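Local coordinates for N-acetylmuramoyl-L-alanine amidase domain-containing protein SAOUHSC_02979 (Staphylococcus aureus, PDB 5T1Q) that probably cleaves amide bonds of the bacterial cell wall as a secreted peptidoglycan hydrolase, pairing a glucosaminidase-family domain with a C-terminal CHAP domain, at residues V299-G304 with E351-I356; K294-V299 with V315-K320. All coordinates share one frame; numbering follows the deposited sequence.

Contact 1. Residues V299-G304 with E351-I356; sequences VVFEAG and EELSYI. With NA (sodium ion), chain E.
Leu353 lies against Val299 and Phe301 where two antiparallel strands meet, its two methyls divided between a beta-branched residue and an aromatic ring. Its CB rests 3.6 Å from the carbonyl O of Val300. CG anti to the carbonyl carbon (chi1 -57°) points the fork at segment 299-304, and chi2 near 175° sends CD1 to Val299 CG2 at 3.6 Å and CD2 over one face of the Phe301 ring, 4.1 Å from its centroid and offset toward the rim, a CH-pi contact. Val299 CG2 also meets Tyr355 CE2 at 3.4 Å; the two side chains run side by side, and the phenol hydroxyl is held beyond them by the backbone O of Ala350. On the other face of the sheet, Val300 CG2 touches Ile356 CD1, beside helix 278-284. The backbones are joined by Val300 N to Ser354 O at 2.8 Å, nearly straight at 172°, and by a weak return bond from Ser354 N. Past the strand, acidic Glu302 offers OE1 to a sodium ion at 2.6 Å, and His276, Asn279 and Asn280 share the site. Branched aliphatic and aromatic side chains thus join the strands of a CHAP-type papain-like sheet next to a metal site.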
ATOM      1  N   VAL A 299     -16.242 -10.565  -8.929  1.00 16.82           N
ATOM      2  CA  VAL A 299     -17.602 -10.031  -8.983  1.00 16.57           C
ATOM      3  C   VAL A 299     -17.538  -8.579  -9.432  1.00 16.54           C
ATOM      4  O   VAL A 299     -16.814  -7.757  -8.853  1.00 15.90           O
ATOM      5  CB  VAL A 299     -18.395 -10.233  -7.672  1.00 16.58           C
ATOM      6  CG1 VAL A 299     -17.662  -9.652  -6.475  1.00 16.85           C
ATOM      7  CG2 VAL A 299     -19.792  -9.640  -7.793  1.00 16.65           C
ATOM      8  N   VAL A 300     -18.286  -8.276 -10.491  1.00 16.71           N
ATOM      9  CA  VAL A 300     -18.271  -6.948 -11.060  1.00 16.83           C
ATOM     10  C   VAL A 300     -19.530  -6.131 -10.765  1.00 17.20           C
ATOM     11  O   VAL A 300     -20.649  -6.636 -10.885  1.00 16.71           O
ATOM     12  CB  VAL A 300     -18.105  -7.041 -12.575  1.00 17.07           C
ATOM     13  CG1 VAL A 300     -18.140  -5.650 -13.208  1.00 17.20           C
ATOM     14  CG2 VAL A 300     -16.825  -7.788 -12.918  1.00 16.98           C
ATOM     15  N   PHE A 301     -19.291  -4.860 -10.414  1.00 17.76           N
ATOM     16  CA  PHE A 301     -20.292  -3.836 -10.184  1.00 18.39           C
ATOM     17  C   PHE A 301     -20.184  -2.871 -11.369  1.00 19.23           C
ATOM     18  O   PHE A 301     -19.100  -2.292 -11.595  1.00 18.96           O
ATOM     19  CB  PHE A 301     -19.959  -3.005  -8.925  1.00 18.61           C
ATOM     20  CG  PHE A 301     -20.132  -3.734  -7.614  1.00 18.49           C
ATOM     21  CD1 PHE A 301     -19.185  -4.646  -7.177  1.00 18.26           C
ATOM     22  CD2 PHE A 301     -21.219  -3.461  -6.795  1.00 19.04           C
ATOM     23  CE1 PHE A 301     -19.331  -5.296  -5.959  1.00 18.32           C
ATOM     24  CE2 PHE A 301     -21.380  -4.119  -5.575  1.00 19.19           C
ATOM     25  CZ  PHE A 301     -20.431  -5.019  -5.148  1.00 18.49           C
ATOM     26  N   GLU A 302     -21.279  -2.657 -12.102  1.00 20.00           N
ATOM     27  CA  GLU A 302     -21.274  -1.699 -13.221  1.00 21.42           C
ATOM     28  C   GLU A 302     -21.058  -0.264 -12.687  1.00 20.86           C
ATOM     29  O   GLU A 302     -21.178  -0.007 -11.487  1.00 19.96           O
ATOM     30  CB  GLU A 302     -22.594  -1.757 -14.016  1.00 23.59           C
ATOM     31  CG  GLU A 302     -22.926  -3.108 -14.673  1.00 24.53           C
ATOM     32  CD  GLU A 302     -22.043  -3.443 -15.879  1.00 26.07           C
ATOM     33  OE1 GLU A 302     -21.105  -2.683 -16.195  1.00 26.79           O
ATOM     34  OE2 GLU A 302     -22.303  -4.469 -16.555  1.00 27.64           O
ATOM     35  N   ALA A 303     -20.651   0.637 -13.569  1.00 20.84           N
ATOM     36  CA  ALA A 303     -20.466   2.048 -13.227  1.00 21.61           C
ATOM     37  C   ALA A 303     -21.714   2.575 -12.503  1.00 22.21           C
ATOM     38  O   ALA A 303     -22.817   2.423 -12.988  1.00 22.14           O
ATOM     39  CB  ALA A 303     -20.221   2.849 -14.499  1.00 22.50           C
ATOM     40  N   GLY A 304     -21.529   3.120 -11.309  1.00 22.80           N
ATOM     41  CA  GLY A 304     -22.637   3.637 -10.505  1.00 23.63           C
ATOM     42  C   GLY A 304     -23.556   2.613  -9.844  1.00 23.68           C
ATOM     43  O   GLY A 304     -24.490   2.999  -9.174  1.00 24.47           O
ATOM     44  N   GLU A 351     -27.531 -11.142  -6.828  1.00 23.23           N
ATOM     45  CA  GLU A 351     -28.076 -11.739  -8.050  1.00 25.01           C
ATOM     46  C   GLU A 351     -28.070 -10.786  -9.251  1.00 24.27           C
ATOM     47  O   GLU A 351     -28.334 -11.204 -10.381  1.00 24.77           O
ATOM     48  CB  GLU A 351     -29.476 -12.297  -7.761  1.00 27.60           C
ATOM     49  CG  GLU A 351     -29.378 -13.481  -6.805  1.00 30.45           C
ATOM     50  CD  GLU A 351     -30.691 -13.917  -6.201  1.00 34.38           C
ATOM     51  OE1 GLU A 351     -30.643 -14.516  -5.102  1.00 37.98           O
ATOM     52  OE2 GLU A 351     -31.758 -13.677  -6.813  1.00 38.57           O
ATOM     53  N   GLU A 352     -27.746  -9.520  -9.005  1.00 23.45           N
ATOM     54  CA  GLU A 352     -27.712  -8.493 -10.059  1.00 23.19           C
ATOM     55  C   GLU A 352     -26.321  -8.161 -10.514  1.00 22.37           C
ATOM     56  O   GLU A 352     -26.142  -7.308 -11.392  1.00 22.69           O
ATOM     57  CB  GLU A 352     -28.380  -7.202  -9.568  1.00 23.84           C
ATOM     58  CG  GLU A 352     -29.820  -7.368  -9.136  1.00 25.03           C
ATOM     59  CD  GLU A 352     -30.675  -7.927 -10.233  1.00 26.01           C
ATOM     60  OE1 GLU A 352     -30.321  -7.730 -11.412  1.00 27.07           O
ATOM     61  OE2 GLU A 352     -31.688  -8.587  -9.925  1.00 27.97           O
ATOM     62  N   LEU A 353     -25.324  -8.800  -9.908  1.00 21.32           N
ATOM     63  CA  LEU A 353     -23.942  -8.573 -10.275  1.00 20.00           C
ATOM     64  C   LEU A 353     -23.488  -9.636 -11.271  1.00 20.05           C
ATOM     65  O   LEU A 353     -24.199 -10.614 -11.509  1.00 20.05           O
ATOM     66  CB  LEU A 353     -23.088  -8.600  -9.017  1.00 19.48           C
ATOM     67  CG  LEU A 353     -23.507  -7.598  -7.951  1.00 19.42           C
ATOM     68  CD1 LEU A 353     -22.678  -7.787  -6.701  1.00 19.11           C
ATOM     69  CD2 LEU A 353     -23.390  -6.164  -8.455  1.00 19.63           C
ATOM     70  N   SER A 354     -22.319  -9.413 -11.888  1.00 19.41           N
ATOM     71  CA  SER A 354     -21.722 -10.365 -12.826  1.00 19.03           C
ATOM     72  C   SER A 354     -20.554 -11.052 -12.180  1.00 18.30           C
ATOM     73  O   SER A 354     -19.753 -10.407 -11.504  1.00 18.32           O
ATOM     74  CB  SER A 354     -21.241  -9.673 -14.089  1.00 19.32           C
ATOM     75  OG  SER A 354     -22.319  -9.255 -14.845  1.00 19.72           O
ATOM     76  N   TYR A 355     -20.469 -12.362 -12.387  1.00 18.26           N
ATOM     77  CA  TYR A 355     -19.405 -13.201 -11.821  1.00 17.70           C
ATOM     78  C   TYR A 355     -18.560 -13.796 -12.934  1.00 18.13           C
ATOM     79  O   TYR A 355     -19.086 -14.458 -13.811  1.00 18.49           O
ATOM     80  CB  TYR A 355     -20.020 -14.289 -10.974  1.00 17.24           C
ATOM     81  CG  TYR A 355     -20.850 -13.695  -9.856  1.00 16.82           C
ATOM     82  CD1 TYR A 355     -22.191 -13.330 -10.073  1.00 16.95           C
ATOM     83  CD2 TYR A 355     -20.289 -13.433  -8.608  1.00 16.04           C
ATOM     84  CE1 TYR A 355     -22.943 -12.728  -9.069  1.00 16.72           C
ATOM     85  CE2 TYR A 355     -21.037 -12.847  -7.602  1.00 15.97           C
ATOM     86  CZ  TYR A 355     -22.361 -12.486  -7.841  1.00 16.17           C
ATOM     87  OH  TYR A 355     -23.110 -11.924  -6.846  1.00 15.86           O
ATOM     88  N   ILE A 356     -17.254 -13.540 -12.897  1.00 18.05           N
ATOM     89  CA  ILE A 356     -16.334 -14.053 -13.902  1.00 18.50           C
ATOM     90  C   ILE A 356     -15.544 -15.215 -13.328  1.00 19.22           C
ATOM     91  O   ILE A 356     -14.837 -15.055 -12.324  1.00 19.15           O
ATOM     92  CB  ILE A 356     -15.327 -12.964 -14.339  1.00 18.05           C
ATOM     93  CG1 ILE A 356     -16.052 -11.702 -14.833  1.00 17.57           C
ATOM     94  CG2 ILE A 356     -14.393 -13.494 -15.432  1.00 19.01           C
ATOM     95  CD1 ILE A 356     -15.146 -10.490 -14.976  1.00 17.13           C
TER
HETATM   96 NA    NA E 701     -19.549  -3.778 -18.012  1.00 25.76          NA
HETATM   97  O   HOH W   1     -21.818  -4.449 -19.004  1.00 36.15           O
HETATM   98  O   HOH W   2     -19.396  -1.693 -18.916  1.00 32.74           O

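Contact 2. Residues K294-V299 with V315-K320; sequences KRHAAV and VAFVEK
A chi1 of 179° swings the Phe317 ring away from its own N and toward the turn, while the His296 imidazole leans to the side of its backbone N, and the rings meet where a turn leads into an antiparallel strand pair of the CHAP-type sheet. The planes are nearly parallel, 21° apart, but slid so far that they barely overlap; the closest atoms are His296 CD2 and Phe317 CZ. The ring that stacks on the imidazole is that of Phe264, and Arg295 CG lies over the centre of one imidazole face. The turn, a type II beta turn from Lys294 to Ala297, has His296 at its third position, where phi is positive. It lies against Val318, whose CG1 comes 3.3 Å from Lys294 O and whose CG2 packs on Val299 CB at 3.8 Å; a beta-branched residue suits the extended strand, its methyls lying against the turn carbonyls and Val299. Small Ala316 sets its CB 3.8 Å from Val299 CG1 and also touches Ile329 of the neighbouring strand 327-332. Four backbone bonds zip the pair: Val318 N to Ala297 O is nearly straight, whereas His296 N reaches Val318 O on a more bent path of 144°. Glu319 OE2 is held by Ser330, and OE1 by Arg260. Beside them one water bridges the imidazole to the glutamate, 2.8 Å from His296 NE2 and 2.8 Å from Glu319 OE1.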
ATOM      1  N   LYS A 294     -20.807 -17.087  -7.509  1.00 21.74           N
ATOM      2  CA  LYS A 294     -19.915 -18.227  -7.528  1.00 23.14           C
ATOM      3  C   LYS A 294     -18.649 -17.972  -6.735  1.00 22.67           C
ATOM      4  O   LYS A 294     -18.006 -16.917  -6.851  1.00 21.90           O
ATOM      5  CB  LYS A 294     -19.582 -18.564  -8.969  1.00 24.86           C
ATOM      6  CG  LYS A 294     -18.774 -19.826  -9.169  1.00 27.28           C
ATOM      7  CD  LYS A 294     -18.606 -20.067 -10.656  1.00 28.81           C
ATOM      8  CE  LYS A 294     -17.638 -21.183 -10.929  1.00 30.53           C
ATOM      9  NZ  LYS A 294     -17.624 -21.400 -12.402  1.00 32.55           N
ATOM     10  N   ARG A 295     -18.291 -18.971  -5.945  1.00 23.25           N
ATOM     11  CA  ARG A 295     -17.130 -18.923  -5.084  1.00 24.46           C
ATOM     12  C   ARG A 295     -15.852 -18.740  -5.902  1.00 23.26           C
ATOM     13  O   ARG A 295     -15.660 -19.406  -6.904  1.00 23.31           O
ATOM     14  CB  ARG A 295     -17.063 -20.211  -4.258  1.00 27.08           C
ATOM     15  CG  ARG A 295     -15.971 -20.246  -3.213  1.00 29.11           C
ATOM     16  CD  ARG A 295     -16.067 -21.517  -2.390  1.00 31.67           C
ATOM     17  NE  ARG A 295     -15.036 -21.552  -1.362  1.00 33.84           N
ATOM     18  CZ  ARG A 295     -13.859 -22.168  -1.483  1.00 37.80           C
ATOM     19  NH1 ARG A 295     -12.995 -22.135  -0.471  1.00 39.17           N
ATOM     20  NH2 ARG A 295     -13.533 -22.831  -2.602  1.00 40.05           N
ATOM     21  N   HIS A 296     -15.015 -17.805  -5.462  1.00 22.01           N
ATOM     22  CA  HIS A 296     -13.735 -17.468  -6.100  1.00 21.64           C
ATOM     23  C   HIS A 296     -13.806 -16.870  -7.499  1.00 20.87           C
ATOM     24  O   HIS A 296     -12.818 -16.872  -8.257  1.00 21.35           O
ATOM     25  CB  HIS A 296     -12.741 -18.644  -6.058  1.00 22.85           C
ATOM     26  CG  HIS A 296     -12.374 -19.064  -4.668  1.00 23.62           C
ATOM     27  ND1 HIS A 296     -11.858 -20.304  -4.378  1.00 24.58           N
ATOM     28  CD2 HIS A 296     -12.521 -18.431  -3.478  1.00 23.52           C
ATOM     29  CE1 HIS A 296     -11.636 -20.395  -3.078  1.00 25.30           C
ATOM     30  NE2 HIS A 296     -12.025 -19.269  -2.509  1.00 24.66           N
ATOM     31  N   ALA A 297     -14.960 -16.325  -7.832  1.00 19.51           N
ATOM     32  CA  ALA A 297     -15.130 -15.627  -9.067  1.00 18.98           C
ATOM     33  C   ALA A 297     -14.831 -14.168  -8.784  1.00 17.79           C
ATOM     34  O   ALA A 297     -14.845 -13.738  -7.627  1.00 16.95           O
ATOM     35  CB  ALA A 297     -16.559 -15.775  -9.561  1.00 19.34           C
ATOM     36  N   ALA A 298     -14.505 -13.423  -9.831  1.00 17.39           N
ATOM     37  CA  ALA A 298     -14.385 -11.971  -9.726  1.00 17.31           C
ATOM     38  C   ALA A 298     -15.831 -11.462  -9.820  1.00 17.28           C
ATOM     39  O   ALA A 298     -16.579 -11.923 -10.684  1.00 18.65           O
ATOM     40  CB  ALA A 298     -13.562 -11.411 -10.870  1.00 17.51           C
ATOM     41  N   VAL A 299     -16.242 -10.565  -8.929  1.00 16.82           N
ATOM     42  CA  VAL A 299     -17.602 -10.031  -8.983  1.00 16.57           C
ATOM     43  C   VAL A 299     -17.538  -8.579  -9.432  1.00 16.54           C
ATOM     44  O   VAL A 299     -16.814  -7.757  -8.853  1.00 15.90           O
ATOM     45  CB  VAL A 299     -18.395 -10.233  -7.672  1.00 16.58           C
ATOM     46  CG1 VAL A 299     -17.662  -9.652  -6.475  1.00 16.85           C
ATOM     47  CG2 VAL A 299     -19.792  -9.640  -7.793  1.00 16.65           C
ATOM     48  N   VAL A 315     -14.735  -3.856  -8.763  1.00 15.79           N
ATOM     49  CA  VAL A 315     -14.554  -5.287  -8.870  1.00 15.31           C
ATOM     50  C   VAL A 315     -14.026  -5.819  -7.529  1.00 15.02           C
ATOM     51  O   VAL A 315     -13.219  -5.173  -6.855  1.00 14.85           O
ATOM     52  CB  VAL A 315     -13.698  -5.690 -10.103  1.00 15.67           C
ATOM     53  CG1 VAL A 315     -12.250  -5.219  -9.975  1.00 16.01           C
ATOM     54  CG2 VAL A 315     -13.740  -7.182 -10.331  1.00 15.74           C
ATOM     55  N   ALA A 316     -14.508  -6.998  -7.147  1.00 14.67           N
ATOM     56  CA  ALA A 316     -14.152  -7.635  -5.882  1.00 14.74           C
ATOM     57  C   ALA A 316     -14.031  -9.127  -6.086  1.00 14.94           C
ATOM     58  O   ALA A 316     -14.359  -9.634  -7.161  1.00 15.63           O
ATOM     59  CB  ALA A 316     -15.201  -7.334  -4.828  1.00 14.69           C
ATOM     60  N   PHE A 317     -13.537  -9.823  -5.070  1.00 14.88           N
ATOM     61  CA  PHE A 317     -13.343 -11.268  -5.124  1.00 15.18           C
ATOM     62  C   PHE A 317     -14.357 -11.964  -4.225  1.00 15.27           C
ATOM     63  O   PHE A 317     -14.515 -11.577  -3.071  1.00 15.39           O
ATOM     64  CB  PHE A 317     -11.913 -11.602  -4.680  1.00 15.59           C
ATOM     65  CG  PHE A 317     -11.602 -13.077  -4.678  1.00 16.11           C
ATOM     66  CD1 PHE A 317     -11.236 -13.717  -5.843  1.00 16.64           C
ATOM     67  CD2 PHE A 317     -11.680 -13.822  -3.513  1.00 16.40           C
ATOM     68  CE1 PHE A 317     -10.947 -15.078  -5.861  1.00 17.26           C
ATOM     69  CE2 PHE A 317     -11.408 -15.189  -3.519  1.00 17.04           C
ATOM     70  CZ  PHE A 317     -11.031 -15.813  -4.698  1.00 17.41           C
ATOM     71  N   VAL A 318     -15.046 -12.981  -4.742  1.00 15.73           N
ATOM     72  CA  VAL A 318     -16.028 -13.725  -3.956  1.00 16.24           C
ATOM     73  C   VAL A 318     -15.327 -14.758  -3.041  1.00 17.22           C
ATOM     74  O   VAL A 318     -14.822 -15.778  -3.519  1.00 17.11           O
ATOM     75  CB  VAL A 318     -17.042 -14.463  -4.851  1.00 16.44           C
ATOM     76  CG1 VAL A 318     -18.061 -15.231  -4.009  1.00 16.49           C
ATOM     77  CG2 VAL A 318     -17.748 -13.491  -5.774  1.00 16.21           C
ATOM     78  N   GLU A 319     -15.297 -14.482  -1.735  1.00 17.40           N
ATOM     79  CA  GLU A 319     -14.698 -15.403  -0.766  1.00 18.05           C
ATOM     80  C   GLU A 319     -15.654 -16.551  -0.431  1.00 18.96           C
ATOM     81  O   GLU A 319     -15.227 -17.673  -0.197  1.00 19.80           O
ATOM     82  CB  GLU A 319     -14.348 -14.685   0.536  1.00 17.71           C
ATOM     83  CG  GLU A 319     -13.338 -13.557   0.413  1.00 17.90           C
ATOM     84  CD  GLU A 319     -11.905 -14.010   0.149  1.00 18.49           C
ATOM     85  OE1 GLU A 319     -11.607 -15.235   0.208  1.00 19.09           O
ATOM     86  OE2 GLU A 319     -11.053 -13.120  -0.089  1.00 18.35           O
ATOM     87  N   LYS A 320     -16.945 -16.262  -0.404  1.00 19.63           N
ATOM     88  CA  LYS A 320     -17.944 -17.261  -0.033  1.00 20.11           C
ATOM     89  C   LYS A 320     -19.308 -16.934  -0.595  1.00 20.06           C
ATOM     90  O   LYS A 320     -19.665 -15.771  -0.740  1.00 19.30           O
ATOM     91  CB  LYS A 320     -18.058 -17.304   1.497  1.00 20.28           C
ATOM     92  CG  LYS A 320     -18.998 -18.363   2.047  1.00 21.20           C
ATOM     93  CD  LYS A 320     -19.061 -18.294   3.569  1.00 21.96           C
ATOM     94  CE  LYS A 320     -20.025 -19.312   4.140  1.00 22.75           C
ATOM     95  NZ  LYS A 320     -20.019 -19.187   5.613  1.00 23.80           N
TER
HETATM   96  O   HOH W   3     -16.130 -20.249   0.739  1.00 43.80           O
HETATM   97  O   HOH W   4     -12.314 -17.895  -0.058  1.00 23.13           O

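Contacts 1 and 2 lie on either side of strand 298-301 in one mixed sheet, with centres about 10 Å apart, and share Val299. Strand 354-357 borders it on one side and strand 314-321 on the other. Along the chain the order is 294-299, 299-304, 315-320, 351-356, so the last strand returns to the far edge of 298-301. Tyr355 CD2 and Val318 CG2 touch over the strand that the two contacts share, and Ile356 N probably bonds to Ala298 O. These strands form part of the CHAP-type sheet, which two short N-terminal strands extend. Cys253, His314 and Glu331 are placed as in the Cys-His-Glu triads of CHAP enzymes, though unconfirmed here; Phe301 and Val315 touch residues of this group.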